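Local coordinates for beta sliding clamp (Streptococcus pneumoniae, PDB 2AWA), which forms a ring-shaped head-to-tail homodimer around DNA and probably tethers DNA polymerases and other proteins to it, giving them processivity, at residues S86-A91 / E133-I138; I14-N19 / E53-I58. One frame throughout, in Å; residues are numbered along the deposited sequence.

Contact 1: residues S86-A91 / E133-I138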
ATOM      1  N   SER B  86       6.969 -28.869 -22.286  1.00 65.42           N
ATOM      2  CA  SER B  86       7.368 -28.232 -21.043  1.00 64.49           C
ATOM      3  C   SER B  86       8.221 -26.986 -21.281  1.00 63.87           C
ATOM      4  O   SER B  86       9.012 -26.949 -22.223  1.00 64.78           O
ATOM      5  CB  SER B  86       8.166 -29.225 -20.221  1.00 63.85           C
ATOM      6  OG  SER B  86       8.489 -28.672 -18.967  1.00 69.41           O
ATOM      7  N   ILE B  87       8.087 -25.983 -20.410  1.00 62.45           N
ATOM      8  CA  ILE B  87       8.880 -24.759 -20.531  1.00 61.17           C
ATOM      9  C   ILE B  87       8.985 -24.024 -19.186  1.00 61.64           C
ATOM     10  O   ILE B  87       8.155 -24.215 -18.298  1.00 60.44           O
ATOM     11  CB  ILE B  87       8.262 -23.810 -21.639  1.00 61.42           C
ATOM     12  CG1 ILE B  87       9.276 -22.793 -22.179  1.00 59.64           C
ATOM     13  CG2 ILE B  87       7.015 -23.100 -21.131  1.00 58.22           C
ATOM     14  CD1 ILE B  87      10.332 -23.420 -23.038  1.00 62.80           C
ATOM     15  N   LEU B  88      10.015 -23.189 -19.064  1.00 60.88           N
ATOM     16  CA  LEU B  88      10.183 -22.298 -17.933  1.00 60.70           C
ATOM     17  C   LEU B  88      10.062 -20.842 -18.350  1.00 61.14           C
ATOM     18  O   LEU B  88      10.619 -20.448 -19.367  1.00 62.33           O
ATOM     19  CB  LEU B  88      11.566 -22.485 -17.341  1.00 59.83           C
ATOM     20  CG  LEU B  88      11.850 -23.893 -16.870  1.00 61.10           C
ATOM     21  CD1 LEU B  88      13.197 -23.931 -16.165  1.00 60.31           C
ATOM     22  CD2 LEU B  88      10.736 -24.375 -15.962  1.00 63.69           C
ATOM     23  N   LEU B  89       9.359 -20.041 -17.547  1.00 59.46           N
ATOM     24  CA  LEU B  89       9.316 -18.597 -17.757  1.00 59.21           C
ATOM     25  C   LEU B  89       9.586 -17.872 -16.443  1.00 59.15           C
ATOM     26  O   LEU B  89       9.234 -18.366 -15.379  1.00 57.86           O
ATOM     27  CB  LEU B  89       7.958 -18.194 -18.292  1.00 59.25           C
ATOM     28  CG  LEU B  89       7.600 -18.741 -19.673  1.00 58.15           C
ATOM     29  CD1 LEU B  89       6.097 -18.837 -19.869  1.00 53.73           C
ATOM     30  CD2 LEU B  89       8.231 -17.863 -20.736  1.00 62.13           C
ATOM     31  N   GLU B  90      10.225 -16.713 -16.506  1.00 58.76           N
ATOM     32  CA  GLU B  90      10.389 -15.909 -15.302  1.00 60.15           C
ATOM     33  C   GLU B  90       9.010 -15.484 -14.840  1.00 60.82           C
ATOM     34  O   GLU B  90       8.262 -14.830 -15.568  1.00 64.24           O
ATOM     35  CB  GLU B  90      11.279 -14.713 -15.543  1.00 58.86           C
ATOM     36  CG  GLU B  90      12.724 -15.107 -15.828  1.00 63.46           C
ATOM     37  CD  GLU B  90      13.488 -15.599 -14.593  1.00 73.51           C
ATOM     38  OE1 GLU B  90      12.991 -15.419 -13.454  1.00 74.96           O
ATOM     39  OE2 GLU B  90      14.606 -16.150 -14.771  1.00 79.97           O
ATOM     40  N   ALA B  91       8.671 -15.894 -13.630  1.00 58.67           N
ATOM     41  CA  ALA B  91       7.304 -15.847 -13.168  1.00 57.87           C
ATOM     42  C   ALA B  91       6.738 -14.439 -13.057  1.00 57.50           C
ATOM     43  O   ALA B  91       5.702 -14.167 -13.623  1.00 59.61           O
ATOM     44  CB  ALA B  91       7.160 -16.631 -11.839  1.00 56.49           C
ATOM     45  N   GLU B 133      14.442 -28.929 -18.199  1.00 67.22           N
ATOM     46  CA  GLU B 133      15.163 -30.094 -17.697  1.00 67.95           C
ATOM     47  C   GLU B 133      16.022 -29.697 -16.487  1.00 67.05           C
ATOM     48  O   GLU B 133      16.235 -30.492 -15.587  1.00 67.06           O
ATOM     49  CB  GLU B 133      16.012 -30.703 -18.818  1.00 67.59           C
ATOM     50  CG  GLU B 133      16.278 -32.204 -18.699  1.00 70.54           C
ATOM     51  CD  GLU B 133      16.924 -32.789 -19.962  1.00 70.89           C
ATOM     52  OE1 GLU B 133      17.199 -32.033 -20.921  1.00 77.90           O
ATOM     53  OE2 GLU B 133      17.158 -34.015 -19.999  1.00 80.71           O
ATOM     54  N   GLN B 134      16.483 -28.451 -16.457  1.00 66.82           N
ATOM     55  CA  GLN B 134      17.293 -27.957 -15.343  1.00 65.58           C
ATOM     56  C   GLN B 134      16.483 -27.674 -14.080  1.00 66.68           C
ATOM     57  O   GLN B 134      17.067 -27.506 -13.014  1.00 66.70           O
ATOM     58  CB  GLN B 134      18.039 -26.688 -15.752  1.00 64.84           C
ATOM     59  CG  GLN B 134      17.153 -25.468 -15.934  1.00 60.30           C
ATOM     60  CD  GLN B 134      17.741 -24.473 -16.921  1.00 61.19           C
ATOM     61  OE1 GLN B 134      18.859 -23.992 -16.746  1.00 67.63           O
ATOM     62  NE2 GLN B 134      16.996 -24.168 -17.966  1.00 49.09           N
ATOM     63  N   TYR B 135      15.156 -27.599 -14.194  1.00 66.89           N
ATOM     64  CA  TYR B 135      14.310 -27.330 -13.040  1.00 65.78           C
ATOM     65  C   TYR B 135      14.328 -28.541 -12.132  1.00 65.76           C
ATOM     66  O   TYR B 135      14.174 -29.654 -12.600  1.00 67.00           O
ATOM     67  CB  TYR B 135      12.862 -27.006 -13.451  1.00 66.57           C
ATOM     68  CG  TYR B 135      12.058 -26.355 -12.329  1.00 67.85           C
ATOM     69  CD1 TYR B 135      11.377 -27.131 -11.390  1.00 64.67           C
ATOM     70  CD2 TYR B 135      12.019 -24.965 -12.183  1.00 68.46           C
ATOM     71  CE1 TYR B 135      10.662 -26.542 -10.344  1.00 67.10           C
ATOM     72  CE2 TYR B 135      11.301 -24.365 -11.131  1.00 67.94           C
ATOM     73  CZ  TYR B 135      10.628 -25.164 -10.218  1.00 65.15           C
ATOM     74  OH  TYR B 135       9.917 -24.596  -9.188  1.00 63.74           O
ATOM     75  N   PRO B 136      14.520 -28.334 -10.826  1.00 66.77           N
ATOM     76  CA  PRO B 136      14.616 -29.453  -9.917  1.00 68.09           C
ATOM     77  C   PRO B 136      13.305 -30.189  -9.721  1.00 70.25           C
ATOM     78  O   PRO B 136      12.329 -29.582  -9.337  1.00 69.04           O
ATOM     79  CB  PRO B 136      15.016 -28.785  -8.603  1.00 68.46           C
ATOM     80  CG  PRO B 136      14.502 -27.437  -8.702  1.00 66.07           C
ATOM     81  CD  PRO B 136      14.672 -27.053 -10.116  1.00 66.23           C
ATOM     82  N   ARG B 137      13.308 -31.498  -9.963  1.00 74.63           N
ATOM     83  CA  ARG B 137      12.165 -32.359  -9.657  1.00 77.38           C
ATOM     84  C   ARG B 137      11.832 -32.317  -8.164  1.00 80.05           C
ATOM     85  O   ARG B 137      12.730 -32.207  -7.335  1.00 80.65           O
ATOM     86  CB  ARG B 137      12.478 -33.801 -10.060  1.00 78.24           C
ATOM     87  N   ILE B 138      10.546 -32.413  -7.825  1.00 83.00           N
ATOM     88  CA  ILE B 138      10.102 -32.366  -6.424  1.00 84.59           C
ATOM     89  C   ILE B 138      10.093 -33.783  -5.837  1.00 86.60           C
ATOM     90  O   ILE B 138       9.573 -34.708  -6.465  1.00 86.98           O
ATOM     91  CB  ILE B 138       8.681 -31.747  -6.289  1.00 84.59           C
ATOM     92  CG1 ILE B 138       8.623 -30.353  -6.927  1.00 82.85           C
ATOM     93  CG2 ILE B 138       8.271 -31.659  -4.820  1.00 86.34           C
ATOM     94  CD1 ILE B 138       7.211 -29.816  -7.110  1.00 82.98           C
TER

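Contact 2: residues I14-N19 / E53-I58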
ATOM      1  N   ILE B  14       4.969 -26.942 -26.980  1.00 69.06           N
ATOM      2  CA  ILE B  14       3.695 -26.552 -26.382  1.00 66.89           C
ATOM      3  C   ILE B  14       2.803 -25.787 -27.349  1.00 64.81           C
ATOM      4  O   ILE B  14       3.278 -24.973 -28.124  1.00 66.90           O
ATOM      5  CB  ILE B  14       3.914 -25.704 -25.113  1.00 66.51           C
ATOM      6  CG1 ILE B  14       4.528 -26.575 -24.000  1.00 67.80           C
ATOM      7  CG2 ILE B  14       2.598 -25.105 -24.624  1.00 65.75           C
ATOM      8  CD1 ILE B  14       5.370 -25.806 -22.985  1.00 63.24           C
ATOM      9  N   HIS B  15       1.512 -26.099 -27.322  1.00 62.82           N
ATOM     10  CA  HIS B  15       0.488 -25.243 -27.890  1.00 61.86           C
ATOM     11  C   HIS B  15      -0.866 -25.492 -27.248  1.00 60.88           C
ATOM     12  O   HIS B  15      -1.439 -26.553 -27.382  1.00 59.32           O
ATOM     13  CB  HIS B  15       0.369 -25.403 -29.400  1.00 62.49           C
ATOM     14  CG  HIS B  15      -0.539 -24.391 -30.034  1.00 63.49           C
ATOM     15  ND1 HIS B  15      -1.071 -24.550 -31.295  1.00 68.45           N
ATOM     16  CD2 HIS B  15      -1.022 -23.215 -29.571  1.00 60.07           C
ATOM     17  CE1 HIS B  15      -1.832 -23.511 -31.585  1.00 65.75           C
ATOM     18  NE2 HIS B  15      -1.823 -22.689 -30.554  1.00 64.05           N
ATOM     19  N   PHE B  16      -1.374 -24.491 -26.549  1.00 62.67           N
ATOM     20  CA  PHE B  16      -2.713 -24.554 -25.984  1.00 63.33           C
ATOM     21  C   PHE B  16      -3.330 -23.169 -25.943  1.00 64.79           C
ATOM     22  O   PHE B  16      -2.637 -22.154 -26.146  1.00 65.11           O
ATOM     23  CB  PHE B  16      -2.678 -25.134 -24.568  1.00 62.66           C
ATOM     24  CG  PHE B  16      -1.973 -24.260 -23.573  1.00 57.46           C
ATOM     25  CD1 PHE B  16      -2.665 -23.297 -22.867  1.00 57.37           C
ATOM     26  CD2 PHE B  16      -0.617 -24.396 -23.355  1.00 60.00           C
ATOM     27  CE1 PHE B  16      -2.023 -22.498 -21.959  1.00 53.04           C
ATOM     28  CE2 PHE B  16       0.040 -23.584 -22.444  1.00 58.41           C
ATOM     29  CZ  PHE B  16      -0.668 -22.641 -21.746  1.00 57.15           C
ATOM     30  N   SER B  17      -4.634 -23.139 -25.674  1.00 65.27           N
ATOM     31  CA  SER B  17      -5.350 -21.879 -25.442  1.00 65.28           C
ATOM     32  C   SER B  17      -6.234 -22.029 -24.209  1.00 63.36           C
ATOM     33  O   SER B  17      -6.608 -23.152 -23.848  1.00 60.30           O
ATOM     34  CB  SER B  17      -6.181 -21.486 -26.659  1.00 63.99           C
ATOM     35  OG  SER B  17      -7.166 -22.473 -26.895  1.00 63.33           O
ATOM     36  N   ILE B  18      -6.566 -20.891 -23.592  1.00 61.21           N
ATOM     37  CA  ILE B  18      -7.142 -20.865 -22.260  1.00 60.73           C
ATOM     38  C   ILE B  18      -7.776 -19.528 -21.957  1.00 59.63           C
ATOM     39  O   ILE B  18      -7.420 -18.518 -22.558  1.00 61.45           O
ATOM     40  CB  ILE B  18      -6.032 -21.104 -21.208  1.00 62.71           C
ATOM     41  CG1 ILE B  18      -6.628 -21.414 -19.831  1.00 66.08           C
ATOM     42  CG2 ILE B  18      -5.084 -19.890 -21.130  1.00 63.31           C
ATOM     43  CD1 ILE B  18      -5.678 -22.131 -18.934  1.00 65.57           C
ATOM     44  N   ASN B  19      -8.685 -19.523 -20.992  1.00 58.47           N
ATOM     45  CA  ASN B  19      -9.336 -18.299 -20.513  1.00 58.43           C
ATOM     46  C   ASN B  19      -8.316 -17.476 -19.696  1.00 57.69           C
ATOM     47  O   ASN B  19      -7.742 -17.967 -18.741  1.00 56.36           O
ATOM     48  CB  ASN B  19     -10.617 -18.694 -19.733  1.00 58.12           C
ATOM     49  CG  ASN B  19     -11.185 -17.577 -18.875  1.00 63.24           C
ATOM     50  OD1 ASN B  19     -10.750 -17.368 -17.742  1.00 63.95           O
ATOM     51  ND2 ASN B  19     -12.201 -16.891 -19.386  1.00 71.58           N
ATOM     52  N   GLU B  53      -4.172 -34.417 -20.328  1.00 68.87           N
ATOM     53  CA  GLU B  53      -5.213 -34.195 -19.333  1.00 66.97           C
ATOM     54  C   GLU B  53      -5.341 -32.707 -18.985  1.00 64.48           C
ATOM     55  O   GLU B  53      -6.418 -32.246 -18.617  1.00 64.09           O
ATOM     56  CB  GLU B  53      -4.960 -35.044 -18.073  1.00 67.50           C
ATOM     57  CG  GLU B  53      -4.719 -36.572 -18.313  1.00 67.89           C
ATOM     58  CD  GLU B  53      -5.672 -37.204 -19.325  1.00 62.68           C
ATOM     59  N   GLY B  54      -4.250 -31.958 -19.115  1.00 62.00           N
ATOM     60  CA  GLY B  54      -4.256 -30.547 -18.760  1.00 60.71           C
ATOM     61  C   GLY B  54      -2.886 -29.926 -18.558  1.00 61.13           C
ATOM     62  O   GLY B  54      -1.867 -30.504 -18.908  1.00 59.19           O
ATOM     63  N   ILE B  55      -2.886 -28.726 -17.983  1.00 63.25           N
ATOM     64  CA  ILE B  55      -1.688 -27.960 -17.711  1.00 63.90           C
ATOM     65  C   ILE B  55      -1.383 -28.011 -16.221  1.00 64.61           C
ATOM     66  O   ILE B  55      -2.293 -27.925 -15.394  1.00 65.78           O
ATOM     67  CB  ILE B  55      -1.925 -26.508 -18.079  1.00 65.95           C
ATOM     68  CG1 ILE B  55      -2.046 -26.361 -19.587  1.00 68.91           C
ATOM     69  CG2 ILE B  55      -0.817 -25.615 -17.546  1.00 70.63           C
ATOM     70  CD1 ILE B  55      -2.617 -25.005 -19.977  1.00 75.97           C
ATOM     71  N   THR B  56      -0.100 -28.131 -15.884  1.00 64.61           N
ATOM     72  CA  THR B  56       0.357 -28.118 -14.500  1.00 62.70           C
ATOM     73  C   THR B  56       1.337 -26.975 -14.330  1.00 61.17           C
ATOM     74  O   THR B  56       2.289 -26.842 -15.085  1.00 56.38           O
ATOM     75  CB  THR B  56       1.065 -29.423 -14.114  1.00 63.68           C
ATOM     76  OG1 THR B  56       0.265 -30.546 -14.492  1.00 61.74           O
ATOM     77  CG2 THR B  56       1.305 -29.482 -12.599  1.00 68.62           C
ATOM     78  N   LEU B  57       1.084 -26.145 -13.327  1.00 63.63           N
ATOM     79  CA  LEU B  57       1.969 -25.033 -12.982  1.00 64.31           C
ATOM     80  C   LEU B  57       2.760 -25.378 -11.740  1.00 62.93           C
ATOM     81  O   LEU B  57       2.183 -25.569 -10.674  1.00 62.05           O
ATOM     82  CB  LEU B  57       1.154 -23.768 -12.727  1.00 64.82           C
ATOM     83  CG  LEU B  57       0.332 -23.329 -13.933  1.00 67.83           C
ATOM     84  CD1 LEU B  57      -0.607 -22.219 -13.535  1.00 74.55           C
ATOM     85  CD2 LEU B  57       1.237 -22.907 -15.081  1.00 73.23           C
ATOM     86  N   ILE B  58       4.080 -25.443 -11.885  1.00 62.87           N
ATOM     87  CA  ILE B  58       4.963 -25.753 -10.758  1.00 62.91           C
ATOM     88  C   ILE B  58       5.829 -24.565 -10.328  1.00 60.70           C
ATOM     89  O   ILE B  58       6.458 -23.892 -11.150  1.00 62.00           O
ATOM     90  CB  ILE B  58       5.823 -27.001 -11.032  1.00 62.10           C
ATOM     91  CG1 ILE B  58       4.898 -28.201 -11.261  1.00 62.05           C
ATOM     92  CG2 ILE B  58       6.755 -27.266  -9.858  1.00 61.65           C
ATOM     93  CD1 ILE B  58       5.614 -29.511 -11.571  1.00 63.39           C
TER

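Contact 1: residues S86-A91 / E133-I138
Gln134 NE2, the amide nitrogen that rests against Leu88 CD1 at 4.2 Å, donates a hydrogen bond to the backbone carbonyl of Asp131. The bond ties the amide back to the backbone three residues earlier, with NE2 near a leucine methyl. No hydrogen bond joins residues 86-91 to residues 133-138, and the rest is apolar. Leu88 extends both branches to Tyr135: CD2 lies 4.0 Å from Tyr135 CD2, while CD1 sits 4.1 Å from Tyr135 CB. One methyl therefore meets the ring obliquely and the other the root of the same side chain. Tyr135 reaches inward with CG opposite the backbone N (chi1 -164°), and its hydroxyl, at the far end of the ring, is hydrogen-bonded to Ser60 OG. The hydrogen bond anchors the hydroxyl end, while Leu88 packs near the CB end of the ring. Pro136 CD lies over one face of the Tyr135 ring, 3.4 Å above the plane and offset toward the rim. Lys47 on strand 45-50 is touched by both Leu88 and Tyr135, and Ile58 on the next strand also meets Tyr135, so the loop lies over the sheet. Strand 85-90 is the outermost strand at this end of the sheet within the chain, and the backbone of Leu88 is hydrogen-bonded to that of Lys130, near the start of the same loop. The contact thus packs the loop between strands 123-128 and 147-150 onto the edge-strand end of an antiparallel sheet that continues into the central domain, a loop-on-sheet packing within the sliding-ring fold of the beta subunit.

Contact 2: residues I14-N19 / E53-I58
Phe16 and Ile55 make an apolar contact between facing beta-sheets in the N-terminal domain, whose two antiparallel sheets and packed helices form the repeated domain fold of the DNA-encircling processivity ring. Strand 15-19 belongs to one sheet, between strands 80-83 and 105-111; strand 54-60 belongs to the other, between 45-50 and 64-71. The backbones stay well apart, Phe16 CA and Ile55 CA being 9.0 Å from each other, and side chains alone bridge the gap, without a hydrogen bond between the two segments. All three residues that touch are buried.

Ile55 extends its longer branch across the gap, with CG1 opposite the carbonyl carbon and CD1 carried on in an extended chain (chi2 166°), so that the terminal methyl is what arrives at the other sheet. The Phe16 side chain crosses it at about a right angle. Its CG lies between the backbone N and the carbonyl carbon (chi1 66°), which places the ring beside Ile55, one face toward its CD1. Ile18, two residues along the same strand, adds its own CD1 at 4.3 Å from Ile55 CD1, giving the methyl a second apolar neighbour.

Neighbouring residues pack round the contact: Leu79 touches both Phe16 and Ile55, and Phe108 on strand 105-111 stacks with the Phe16 ring. Helix 20-31, which follows strand 15-19 directly, presents Phe23 to Ile18. The central CH-pi contact is tight: Ile55 CD1 stands 3.4 Å from the centroid of the Phe16 ring, 17° off its normal, and is displaced toward the rim, where the nearest ring atom is Phe16 CE1 at 3.3 Å.

From the N terminus, the chain passes strand 15-19, helix 20-31 and strand 45-50 before strand 54-60 returns to close contact 2. Strand 85-90 then opens contact 1; helix 91-100 and strands 105-111, 115-120 and 123-128 follow before the loop at 133-138 closes it. The two loops run in series, neither enclosing nor crossing the other, yet strand 105-111 of the later one pairs with strand 15-19 of the earlier one. Contact 2 joins the two sheets, whereas contact 1 packs the loop after strand 123-128 against the edge strand of one of them. They also touch directly: Ile87 CG2 meets Ile14 CD1 at 3.7 Å, and Ile138 CD1 meets Ile58 CG2 at 3.8 Å.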